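Long form salivary protein D7L1 (Anopheles stephensi, PDB 3NHI) binds and sequesters cysteinyl leukotrienes and thromboxane A2 analogues in the host during blood feeding, countering the vertebrate response to the mosquito bite. Local coordinates at residues 6-15 with 131-142; 67-75 with 95-106. All blocks are in the same frame, centred on the assembly; numbering follows the deposited sequence.

Contact 1: residues 6-15 with 131-142. With EAH ((5S,7E,9E,11Z,14Z)-5-hydroxyicosa-7,9,11,14-tetraenoic acid), chain B.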
loop_
_atom_site.group_PDB
_atom_site.type_symbol
_atom_site.label_atom_id
_atom_site.label_comp_id
_atom_site.label_asym_id
_atom_site.label_seq_id
_atom_site.Cartn_x
_atom_site.Cartn_y
_atom_site.Cartn_z
ATOM N N LEU A 6 7.637 -8.272 -5.858
ATOM C CA LEU A 6 7.208 -7.296 -4.856
ATOM C C LEU A 6 8.133 -7.287 -3.648
ATOM O O LEU A 6 8.486 -8.350 -3.113
ATOM C CB LEU A 6 5.770 -7.589 -4.415
ATOM C CG LEU A 6 4.747 -7.571 -5.567
ATOM C CD1 LEU A 6 3.345 -7.975 -5.112
ATOM C CD2 LEU A 6 4.738 -6.223 -6.327
ATOM N N ASP A 7 8.520 -6.086 -3.232
ATOM C CA ASP A 7 9.349 -5.940 -2.046
ATOM C C ASP A 7 8.532 -5.961 -0.753
ATOM O O ASP A 7 7.311 -6.100 -0.787
ATOM C CB ASP A 7 10.280 -4.718 -2.168
ATOM C CG ASP A 7 9.563 -3.383 -2.009
ATOM O OD1 ASP A 7 8.537 -3.294 -1.301
ATOM O OD2 ASP A 7 10.072 -2.384 -2.569
ATOM N N ALA A 8 9.203 -5.835 0.388
ATOM C CA ALA A 8 8.486 -5.954 1.662
ATOM C C ALA A 8 7.431 -4.871 1.888
ATOM O O ALA A 8 6.358 -5.162 2.446
ATOM C CB ALA A 8 9.471 -5.997 2.824
ATOM N N GLU A 9 7.726 -3.639 1.478
ATOM C CA GLU A 9 6.759 -2.559 1.616
ATOM C C GLU A 9 5.555 -2.786 0.696
ATOM O O GLU A 9 4.413 -2.523 1.080
ATOM C CB GLU A 9 7.398 -1.196 1.324
ATOM C CG GLU A 9 6.420 -0.006 1.396
ATOM C CD GLU A 9 5.555 0.188 0.146
ATOM O OE1 GLU A 9 5.984 -0.153 -0.977
ATOM O OE2 GLU A 9 4.436 0.726 0.293
ATOM N N GLN A 10 5.814 -3.270 -0.517
ATOM C CA GLN A 10 4.735 -3.473 -1.469
ATOM C C GLN A 10 3.791 -4.565 -0.984
ATOM O O GLN A 10 2.564 -4.447 -1.119
ATOM C CB GLN A 10 5.308 -3.803 -2.832
ATOM C CG GLN A 10 5.969 -2.620 -3.493
ATOM C CD GLN A 10 6.640 -3.063 -4.761
ATOM O OE1 GLN A 10 7.605 -3.808 -4.735
ATOM N NE2 GLN A 10 6.072 -2.674 -5.898
ATOM N N ALA A 11 4.354 -5.622 -0.408
ATOM C CA ALA A 11 3.531 -6.677 0.185
ATOM C C ALA A 11 2.746 -6.173 1.405
ATOM O O ALA A 11 1.541 -6.455 1.531
ATOM C CB ALA A 11 4.387 -7.883 0.556
ATOM N N LEU A 12 3.419 -5.433 2.293
ATOM C CA LEU A 12 2.758 -4.901 3.488
ATOM C C LEU A 12 1.598 -3.985 3.110
ATOM O O LEU A 12 0.532 -4.011 3.750
ATOM C CB LEU A 12 3.758 -4.164 4.381
ATOM C CG LEU A 12 3.269 -3.913 5.815
ATOM C CD1 LEU A 12 3.063 -5.215 6.594
ATOM C CD2 LEU A 12 4.236 -3.011 6.557
ATOM N N TYR A 13 1.799 -3.184 2.062
ATOM C CA TYR A 13 0.737 -2.328 1.551
ATOM C C TYR A 13 -0.489 -3.142 1.152
ATOM O O TYR A 13 -1.622 -2.807 1.523
ATOM C CB TYR A 13 1.223 -1.488 0.360
ATOM C CG TYR A 13 0.129 -0.583 -0.163
ATOM C CD1 TYR A 13 -0.020 0.714 0.331
ATOM C CD2 TYR A 13 -0.786 -1.042 -1.117
ATOM C CE1 TYR A 13 -1.055 1.526 -0.114
ATOM C CE2 TYR A 13 -1.817 -0.247 -1.561
ATOM C CZ TYR A 13 -1.939 1.043 -1.065
ATOM O OH TYR A 13 -2.973 1.848 -1.509
ATOM N N VAL A 14 -0.267 -4.218 0.401
ATOM C CA VAL A 14 -1.358 -5.114 0.018
ATOM C C VAL A 14 -2.087 -5.683 1.233
ATOM O O VAL A 14 -3.316 -5.629 1.309
ATOM C CB VAL A 14 -0.854 -6.244 -0.892
ATOM C CG1 VAL A 14 -1.926 -7.330 -1.056
ATOM C CG2 VAL A 14 -0.432 -5.676 -2.234
ATOM N N TYR A 15 -1.338 -6.209 2.197
ATOM C CA TYR A 15 -1.990 -6.790 3.372
ATOM C C TYR A 15 -2.832 -5.747 4.106
ATOM O O TYR A 15 -4.000 -5.998 4.417
ATOM C CB TYR A 15 -0.979 -7.435 4.333
ATOM C CG TYR A 15 -0.105 -8.506 3.694
ATOM C CD1 TYR A 15 -0.662 -9.513 2.897
ATOM C CD2 TYR A 15 1.272 -8.516 3.895
ATOM C CE1 TYR A 15 0.131 -10.487 2.307
ATOM C CE2 TYR A 15 2.081 -9.492 3.304
ATOM C CZ TYR A 15 1.495 -10.473 2.520
ATOM O OH TYR A 15 2.259 -11.439 1.917
ATOM N N TYR A 131 6.443 -13.897 -0.036
ATOM C CA TYR A 131 5.718 -12.631 -0.113
ATOM C C TYR A 131 5.795 -11.794 1.165
ATOM O O TYR A 131 4.914 -10.969 1.440
ATOM C CB TYR A 131 4.259 -12.869 -0.546
ATOM C CG TYR A 131 4.139 -13.356 -1.979
ATOM C CD1 TYR A 131 4.110 -12.452 -3.048
ATOM C CD2 TYR A 131 4.077 -14.725 -2.276
ATOM C CE1 TYR A 131 4.017 -12.901 -4.377
ATOM C CE2 TYR A 131 3.981 -15.172 -3.593
ATOM C CZ TYR A 131 3.948 -14.267 -4.636
ATOM O OH TYR A 131 3.863 -14.720 -5.931
ATOM N N HIS A 132 6.859 -11.997 1.937
ATOM C CA HIS A 132 7.201 -11.090 3.047
ATOM C C HIS A 132 6.067 -10.982 4.057
ATOM O O HIS A 132 5.691 -9.891 4.504
ATOM C CB HIS A 132 7.637 -9.721 2.498
ATOM C CG HIS A 132 8.503 -9.831 1.280
ATOM N ND1 HIS A 132 9.671 -10.565 1.262
ATOM C CD2 HIS A 132 8.360 -9.319 0.036
ATOM C CE1 HIS A 132 10.209 -10.504 0.057
ATOM N NE2 HIS A 132 9.442 -9.740 -0.702
ATOM N N GLY A 133 5.528 -12.147 4.400
ATOM C CA GLY A 133 4.386 -12.260 5.296
ATOM C C GLY A 133 4.709 -12.688 6.719
ATOM O O GLY A 133 3.815 -13.131 7.444
ATOM N N THR A 134 5.972 -12.558 7.124
ATOM C CA THR A 134 6.356 -12.704 8.534
ATOM C C THR A 134 7.105 -11.454 8.961
ATOM O O THR A 134 7.822 -10.855 8.161
ATOM C CB THR A 134 7.261 -13.936 8.786
ATOM O OG1 THR A 134 8.559 -13.725 8.208
ATOM C CG2 THR A 134 6.624 -15.220 8.220
ATOM N N VAL A 135 6.947 -11.064 10.220
ATOM C CA VAL A 135 7.662 -9.900 10.750
ATOM C C VAL A 135 9.183 -10.088 10.632
ATOM O O VAL A 135 9.895 -9.203 10.147
ATOM C CB VAL A 135 7.240 -9.605 12.214
ATOM C CG1 VAL A 135 8.108 -8.509 12.831
ATOM C CG2 VAL A 135 5.772 -9.195 12.265
ATOM N N GLU A 136 9.669 -11.253 11.043
ATOM C CA GLU A 136 11.104 -11.541 11.046
ATOM C C GLU A 136 11.683 -11.619 9.630
ATOM O O GLU A 136 12.783 -11.129 9.364
ATOM C CB GLU A 136 11.368 -12.847 11.797
ATOM C CG GLU A 136 12.833 -13.198 11.974
ATOM C CD GLU A 136 13.044 -14.485 12.755
ATOM O OE1 GLU A 136 12.058 -15.045 13.284
ATOM O OE2 GLU A 136 14.207 -14.937 12.838
ATOM N N GLY A 137 10.943 -12.246 8.722
ATOM C CA GLY A 137 11.397 -12.352 7.337
ATOM C C GLY A 137 11.413 -10.998 6.645
ATOM O O GLY A 137 12.387 -10.638 5.971
ATOM N N ALA A 138 10.343 -10.228 6.818
ATOM C CA ALA A 138 10.301 -8.886 6.225
ATOM C C ALA A 138 11.438 -8.014 6.766
ATOM O O ALA A 138 12.038 -7.249 6.011
ATOM C CB ALA A 138 8.959 -8.233 6.444
ATOM N N ALA A 139 11.737 -8.144 8.061
ATOM C CA ALA A 139 12.826 -7.367 8.662
ATOM C C ALA A 139 14.151 -7.631 7.952
ATOM O O ALA A 139 14.940 -6.708 7.742
ATOM C CB ALA A 139 12.934 -7.636 10.161
ATOM N N LYS A 140 14.372 -8.880 7.533
ATOM C CA LYS A 140 15.598 -9.222 6.811
ATOM C C LYS A 140 15.646 -8.527 5.452
ATOM O O LYS A 140 16.707 -8.113 5.004
ATOM C CB LYS A 140 15.745 -10.733 6.613
ATOM C CG LYS A 140 15.983 -11.508 7.889
ATOM C CD LYS A 140 16.151 -12.995 7.619
ATOM C CE LYS A 140 16.349 -13.753 8.921
ATOM N NZ LYS A 140 16.816 -15.152 8.710
ATOM N N ILE A 141 14.492 -8.407 4.796
ATOM C CA ILE A 141 14.404 -7.706 3.524
ATOM C C ILE A 141 14.748 -6.223 3.699
ATOM O O ILE A 141 15.570 -5.694 2.956
ATOM C CB ILE A 141 12.994 -7.872 2.867
ATOM C CG1 ILE A 141 12.612 -9.361 2.709
ATOM C CG2 ILE A 141 12.904 -7.078 1.542
ATOM C CD1 ILE A 141 13.406 -10.141 1.666
ATOM N N TYR A 142 14.144 -5.558 4.687
ATOM C CA TYR A 142 14.441 -4.141 4.925
ATOM C C TYR A 142 15.917 -3.939 5.248
ATOM O O TYR A 142 16.535 -2.998 4.748
ATOM C CB TYR A 142 13.609 -3.572 6.067
ATOM C CG TYR A 142 12.123 -3.510 5.807
ATOM C CD1 TYR A 142 11.585 -2.663 4.824
ATOM C CD2 TYR A 142 11.244 -4.272 6.567
ATOM C CE1 TYR A 142 10.210 -2.605 4.603
ATOM C CE2 TYR A 142 9.869 -4.224 6.358
ATOM C CZ TYR A 142 9.353 -3.394 5.372
ATOM O OH TYR A 142 7.991 -3.336 5.158
HETATM O O1 EAH B . 6.245 -6.514 8.888
HETATM C C1 EAH B . 5.189 -7.197 8.875
HETATM O O2 EAH B . 4.213 -6.949 9.624
HETATM C C2 EAH B . 5.096 -8.360 7.906
HETATM C C3 EAH B . 3.924 -9.280 8.257
HETATM C C4 EAH B . 2.666 -8.908 7.475
HETATM C C5 EAH B . 1.515 -9.809 7.870
HETATM O O3 EAH B . 1.729 -11.028 7.374
HETATM C C6 EAH B . 0.201 -9.253 7.327
HETATM C C7 EAH B . -0.952 -10.213 7.570
HETATM C C8 EAH B . -1.385 -10.853 6.268
HETATM C C9 EAH B . -2.330 -11.929 6.540
HETATM C C10 EAH B . -2.592 -12.621 5.432
HETATM C C11 EAH B . -3.536 -13.686 5.760
HETATM C C12 EAH B . -3.940 -14.613 4.887
HETATM C C13 EAH B . -3.483 -14.660 3.448
HETATM C C14 EAH B . -4.511 -13.935 2.607
HETATM C C15 EAH B . -4.952 -14.362 1.421
HETATM C C16 EAH B . -4.465 -15.625 0.754
HETATM C C17 EAH B . -3.440 -15.257 -0.306
HETATM C C18 EAH B . -2.027 -15.360 0.251
HETATM C C19 EAH B . -1.014 -15.429 -0.879
HETATM C C20 EAH B . 0.396 -15.435 -0.334
HETATM O O HOH W 1 5.859 -7.136 4.389
#
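Y15 donates its hydroxyl to the backbone carbonyl of Y131, OH to O 2.7 Å, and meets that oxygen from above the carbonyl plane. The Y15 ring turns an edge toward the carbonyls of Y131 and H132, while one face lies against the lipid, its CG 3.7 Å from EAH C8. In H132, CG lies anti to the carbonyl carbon (chi1 -41°), which carries the imidazole to L6, just before helix 8-22. H132 NE2 gives a bent bond (132°) to L6 O at 2.9 Å that lies both in the imidazole plane and in the carbonyl plane, which fixes the ring's rotation; Y81 meets this ring edge-to-face. D7 and Q10 close a capping box over the same helix start, Q10 N bonding D7 OD1 and D7 N bonding Q10 OE1. A water donates to both A8 O and H132 O, bridging the backbones. Beside it, A8 CB sits over a face of the Y142 ring, 4.0 Å from the centroid, and touches I141 CG2. The axes of segments 8-15 and 135-142 come within 10.5 Å, running at 141° to each other. G133 O receives the lipid hydroxyl O3 at 3.0 Å and a bond from R128; W39 and K151 also hydrogen-bond the ligand. L12, Y15, H132, G133, T134 and V135 line part of the eicosanoid pocket in an all-helical domain of the odorant-binding-protein type.

Contact 2: residues 67-75 with 95-106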
loop_
_atom_site.group_PDB
_atom_site.type_symbol
_atom_site.label_atom_id
_atom_site.label_comp_id
_atom_site.label_asym_id
_atom_site.label_seq_id
_atom_site.Cartn_x
_atom_site.Cartn_y
_atom_site.Cartn_z
ATOM N N ASN A 67 -8.278 -13.081 -15.706
ATOM C CA ASN A 67 -8.984 -14.024 -14.840
ATOM C C ASN A 67 -8.190 -15.324 -14.704
ATOM O O ASN A 67 -8.689 -16.416 -14.969
ATOM C CB ASN A 67 -10.419 -14.282 -15.329
ATOM C CG ASN A 67 -11.211 -15.164 -14.374
ATOM O OD1 ASN A 67 -11.021 -15.110 -13.152
ATOM N ND2 ASN A 67 -12.093 -15.993 -14.925
ATOM N N ALA A 68 -6.938 -15.187 -14.284
ATOM C CA ALA A 68 -6.008 -16.308 -14.277
ATOM C C ALA A 68 -5.088 -16.241 -13.069
ATOM O O ALA A 68 -4.678 -15.155 -12.658
ATOM C CB ALA A 68 -5.179 -16.314 -15.561
ATOM N N PHE A 69 -4.775 -17.413 -12.518
ATOM C CA PHE A 69 -3.661 -17.570 -11.593
ATOM C C PHE A 69 -2.373 -17.565 -12.405
ATOM O O PHE A 69 -2.255 -18.255 -13.424
ATOM C CB PHE A 69 -3.796 -18.872 -10.793
ATOM C CG PHE A 69 -4.898 -18.842 -9.766
ATOM C CD1 PHE A 69 -4.739 -18.136 -8.577
ATOM C CD2 PHE A 69 -6.088 -19.527 -9.980
ATOM C CE1 PHE A 69 -5.750 -18.098 -7.619
ATOM C CE2 PHE A 69 -7.101 -19.508 -9.023
ATOM C CZ PHE A 69 -6.932 -18.789 -7.843
ATOM N N LYS A 70 -1.421 -16.756 -11.967
ATOM C CA LYS A 70 -0.195 -16.533 -12.715
ATOM C C LYS A 70 0.951 -17.342 -12.122
ATOM O O LYS A 70 1.836 -16.812 -11.430
ATOM C CB LYS A 70 0.111 -15.035 -12.750
ATOM C CG LYS A 70 -1.020 -14.201 -13.360
ATOM C CD LYS A 70 -1.216 -14.515 -14.841
ATOM C CE LYS A 70 -0.049 -13.989 -15.662
ATOM N NZ LYS A 70 -0.172 -14.331 -17.111
ATOM N N SER A 71 0.941 -18.640 -12.409
ATOM C CA SER A 71 1.861 -19.595 -11.783
ATOM C C SER A 71 3.334 -19.229 -11.951
ATOM O O SER A 71 4.132 -19.413 -11.028
ATOM C CB SER A 71 1.620 -21.014 -12.318
ATOM O OG SER A 71 2.004 -21.151 -13.683
ATOM N N ASP A 72 3.698 -18.702 -13.115
ATOM C CA ASP A 72 5.104 -18.447 -13.396
ATOM C C ASP A 72 5.672 -17.252 -12.639
ATOM O O ASP A 72 6.888 -17.064 -12.583
ATOM C CB ASP A 72 5.354 -18.306 -14.903
ATOM C CG ASP A 72 5.248 -19.631 -15.663
ATOM O OD1 ASP A 72 4.961 -20.696 -15.075
ATOM O OD2 ASP A 72 5.453 -19.588 -16.885
ATOM N N ARG A 73 4.791 -16.458 -12.033
ATOM C CA ARG A 73 5.241 -15.333 -11.215
ATOM C C ARG A 73 5.824 -15.787 -9.890
ATOM O O ARG A 73 6.642 -15.078 -9.307
ATOM C CB ARG A 73 4.119 -14.324 -10.982
ATOM C CG ARG A 73 3.709 -13.603 -12.263
ATOM C CD ARG A 73 2.573 -12.630 -12.018
ATOM N NE ARG A 73 2.166 -11.959 -13.256
ATOM C CZ ARG A 73 1.140 -11.120 -13.347
ATOM N NH1 ARG A 73 0.378 -10.864 -12.298
ATOM N NH2 ARG A 73 0.856 -10.536 -14.500
ATOM N N ILE A 74 5.444 -16.976 -9.434
ATOM C CA ILE A 74 5.919 -17.474 -8.142
ATOM C C ILE A 74 7.441 -17.687 -8.144
ATOM O O ILE A 74 8.135 -17.210 -7.241
ATOM C CB ILE A 74 5.090 -18.713 -7.655
ATOM C CG1 ILE A 74 3.826 -18.241 -6.933
ATOM C CG2 ILE A 74 5.907 -19.618 -6.724
ATOM C CD1 ILE A 74 2.924 -17.339 -7.761
ATOM N N PRO A 75 7.982 -18.361 -9.173
ATOM C CA PRO A 75 9.444 -18.456 -9.209
ATOM C C PRO A 75 10.146 -17.100 -9.372
ATOM O O PRO A 75 11.256 -16.937 -8.874
ATOM C CB PRO A 75 9.703 -19.369 -10.418
ATOM C CG PRO A 75 8.480 -20.231 -10.471
ATOM C CD PRO A 75 7.354 -19.278 -10.149
ATOM N N TYR A 95 4.826 -25.230 -5.427
ATOM C CA TYR A 95 3.839 -24.158 -5.250
ATOM C C TYR A 95 3.351 -23.636 -6.605
ATOM O O TYR A 95 2.150 -23.528 -6.842
ATOM C CB TYR A 95 4.483 -23.054 -4.410
ATOM C CG TYR A 95 3.632 -21.877 -3.985
ATOM C CD1 TYR A 95 2.239 -21.941 -3.898
ATOM C CD2 TYR A 95 4.259 -20.680 -3.623
ATOM C CE1 TYR A 95 1.505 -20.825 -3.469
ATOM C CE2 TYR A 95 3.535 -19.581 -3.210
ATOM C CZ TYR A 95 2.167 -19.653 -3.142
ATOM O OH TYR A 95 1.481 -18.539 -2.712
ATOM N N GLN A 96 4.297 -23.345 -7.497
ATOM C CA GLN A 96 4.000 -22.957 -8.867
ATOM C C GLN A 96 3.060 -23.972 -9.535
ATOM O O GLN A 96 2.061 -23.603 -10.157
ATOM C CB GLN A 96 5.312 -22.844 -9.656
ATOM C CG GLN A 96 5.133 -22.635 -11.163
ATOM C CD GLN A 96 6.420 -22.825 -11.943
ATOM O OE1 GLN A 96 7.355 -23.479 -11.477
ATOM N NE2 GLN A 96 6.471 -22.257 -13.147
ATOM N N LYS A 97 3.383 -25.255 -9.393
ATOM C CA LYS A 97 2.601 -26.303 -10.028
ATOM C C LYS A 97 1.192 -26.410 -9.451
ATOM O O LYS A 97 0.233 -26.540 -10.200
ATOM C CB LYS A 97 3.349 -27.637 -9.993
ATOM C CG LYS A 97 4.493 -27.649 -11.022
ATOM C CD LYS A 97 5.546 -28.730 -10.768
ATOM C CE LYS A 97 5.024 -30.122 -11.051
ATOM N NZ LYS A 97 6.170 -31.080 -10.948
ATOM N N ALA A 98 1.063 -26.300 -8.126
ATOM C CA ALA A 98 -0.257 -26.289 -7.497
ATOM C C ALA A 98 -1.112 -25.124 -7.997
ATOM O O ALA A 98 -2.319 -25.278 -8.230
ATOM C CB ALA A 98 -0.130 -26.262 -5.973
ATOM N N LEU A 99 -0.491 -23.961 -8.190
ATOM C CA LEU A 99 -1.204 -22.815 -8.771
ATOM C C LEU A 99 -1.619 -23.035 -10.225
ATOM O O LEU A 99 -2.697 -22.589 -10.654
ATOM C CB LEU A 99 -0.371 -21.543 -8.658
ATOM C CG LEU A 99 -0.455 -20.902 -7.276
ATOM C CD1 LEU A 99 0.642 -19.893 -7.119
ATOM C CD2 LEU A 99 -1.823 -20.231 -7.082
ATOM N N ALA A 100 -0.765 -23.711 -10.985
ATOM C CA ALA A 100 -1.087 -24.039 -12.369
ATOM C C ALA A 100 -2.298 -24.973 -12.480
ATOM O O ALA A 100 -2.997 -24.969 -13.499
ATOM C CB ALA A 100 0.126 -24.626 -13.098
ATOM N N ALA A 101 -2.546 -25.770 -11.442
ATOM C CA ALA A 101 -3.703 -26.673 -11.433
ATOM C C ALA A 101 -4.996 -25.968 -11.045
ATOM O O ALA A 101 -6.082 -26.487 -11.295
ATOM C CB ALA A 101 -3.459 -27.828 -10.477
ATOM N N ALA A 102 -4.873 -24.798 -10.424
ATOM C CA ALA A 102 -6.021 -24.123 -9.831
ATOM C C ALA A 102 -6.936 -23.530 -10.898
ATOM O O ALA A 102 -6.463 -22.956 -11.885
ATOM C CB ALA A 102 -5.556 -23.051 -8.859
ATOM N N ASN A 103 -8.245 -23.648 -10.671
ATOM C CA ASN A 103 -9.265 -23.181 -11.612
ATOM C C ASN A 103 -9.964 -21.948 -11.051
ATOM O O ASN A 103 -10.717 -22.040 -10.079
ATOM C CB ASN A 103 -10.280 -24.302 -11.882
ATOM C CG ASN A 103 -11.273 -23.962 -12.986
ATOM O OD1 ASN A 103 -11.331 -22.838 -13.490
ATOM N ND2 ASN A 103 -12.067 -24.952 -13.367
ATOM N N ALA A 104 -9.699 -20.799 -11.667
ATOM C CA ALA A 104 -10.276 -19.521 -11.240
ATOM C C ALA A 104 -11.778 -19.455 -11.482
ATOM O O ALA A 104 -12.475 -18.676 -10.826
ATOM C CB ALA A 104 -9.581 -18.370 -11.930
ATOM N N LYS A 105 -12.269 -20.275 -12.409
ATOM C CA LYS A 105 -13.696 -20.285 -12.776
ATOM C C LYS A 105 -14.176 -18.857 -13.082
ATOM O O LYS A 105 -13.617 -18.204 -13.962
ATOM C CB LYS A 105 -14.540 -21.025 -11.721
ATOM C CG LYS A 105 -14.199 -22.505 -11.614
ATOM C CD LYS A 105 -15.136 -23.264 -10.690
ATOM C CE LYS A 105 -14.769 -24.734 -10.668
ATOM N NZ LYS A 105 -15.629 -25.526 -9.748
ATOM N N SER A 106 -15.179 -18.354 -12.358
ATOM C CA SER A 106 -15.734 -17.028 -12.652
ATOM C C SER A 106 -14.845 -15.866 -12.203
ATOM O O SER A 106 -15.004 -14.728 -12.666
ATOM C CB SER A 106 -17.132 -16.873 -12.038
ATOM O OG SER A 106 -17.047 -16.594 -10.648
#
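With CG of F69 anti to the carbonyl carbon (chi1 -71°) and CG of Q96 anti to the backbone N (chi1 172°), the phenyl ring reaches the C-terminal end of helix 89-101 and the extended glutamine reaches across to the S71-P75 segment. The first segment enters strand 68-69 of a two-stranded antiparallel hairpin by a G1 beta bulge, N67 and A68 facing D63, then passes through a type I turn, K70 to R73, into helix 73-85. The second runs off helix 89-101 into an Asx turn, in which N103 OD1 accepts from K105 N. Between them F69 wedges in among L99, A102 and A104: its CD1 meets L99 CD2, its CD2 lies 3.7 Å from A102 CB, and its CE2 reaches A104 CB. Deeper, I74 lays CG1 over a face of the Y95 ring and brings CG2 to Y95 CD2 at 3.7 Å. Its CD1 presses against L99 CD1 at 3.5 Å, a tight carbon pair. The Y95 hydroxyl is hydrogen-bonded to that of Y116 on helix 109-130, and the Y95 side chain comes within about 4 Å of the bound lipid, nearest atoms.

Polar bonds close the two ends. Q96 NE2 donates to D72 OD1 at 2.9 Å; D72 OD1 lies in the glutamine's amide plane, but the donor stands above the carboxylate, and the two planes are 73° apart. P75 CG lies over a face of that amide, 3.6 Å from Q96 OE1. At the far end N67 OD1 is held by Y62, while N67 ND2 donates to K105 O over 2.9 Å, with that oxygen close to the asparagine's amide plane.

Overall arrangement
Starting from the N terminus, the chain enters helix 8-22, runs through helices 28-37 and 46-58, and reaches the hairpin strand 68-69. Contact 2 follows: residues 67-75 lead into helix 73-85, and helix 89-101 returns to meet them, closing a short loop. After helix 109-130, residues 131-142 come back to the N-terminal helix in contact 1, closing a much longer loop in which contact 2 is nested. The contact centres lie about 21 Å apart, yet the Y131 hydroxyl packs on I74 CD1 and Y131 CE2 lies near the Y95 hydroxyl. Contact 1 thus joins the first helix to helix 135-144 beside the lipid, while contact 2 ties the hairpin to helix 89-101 farther from the chain's centre.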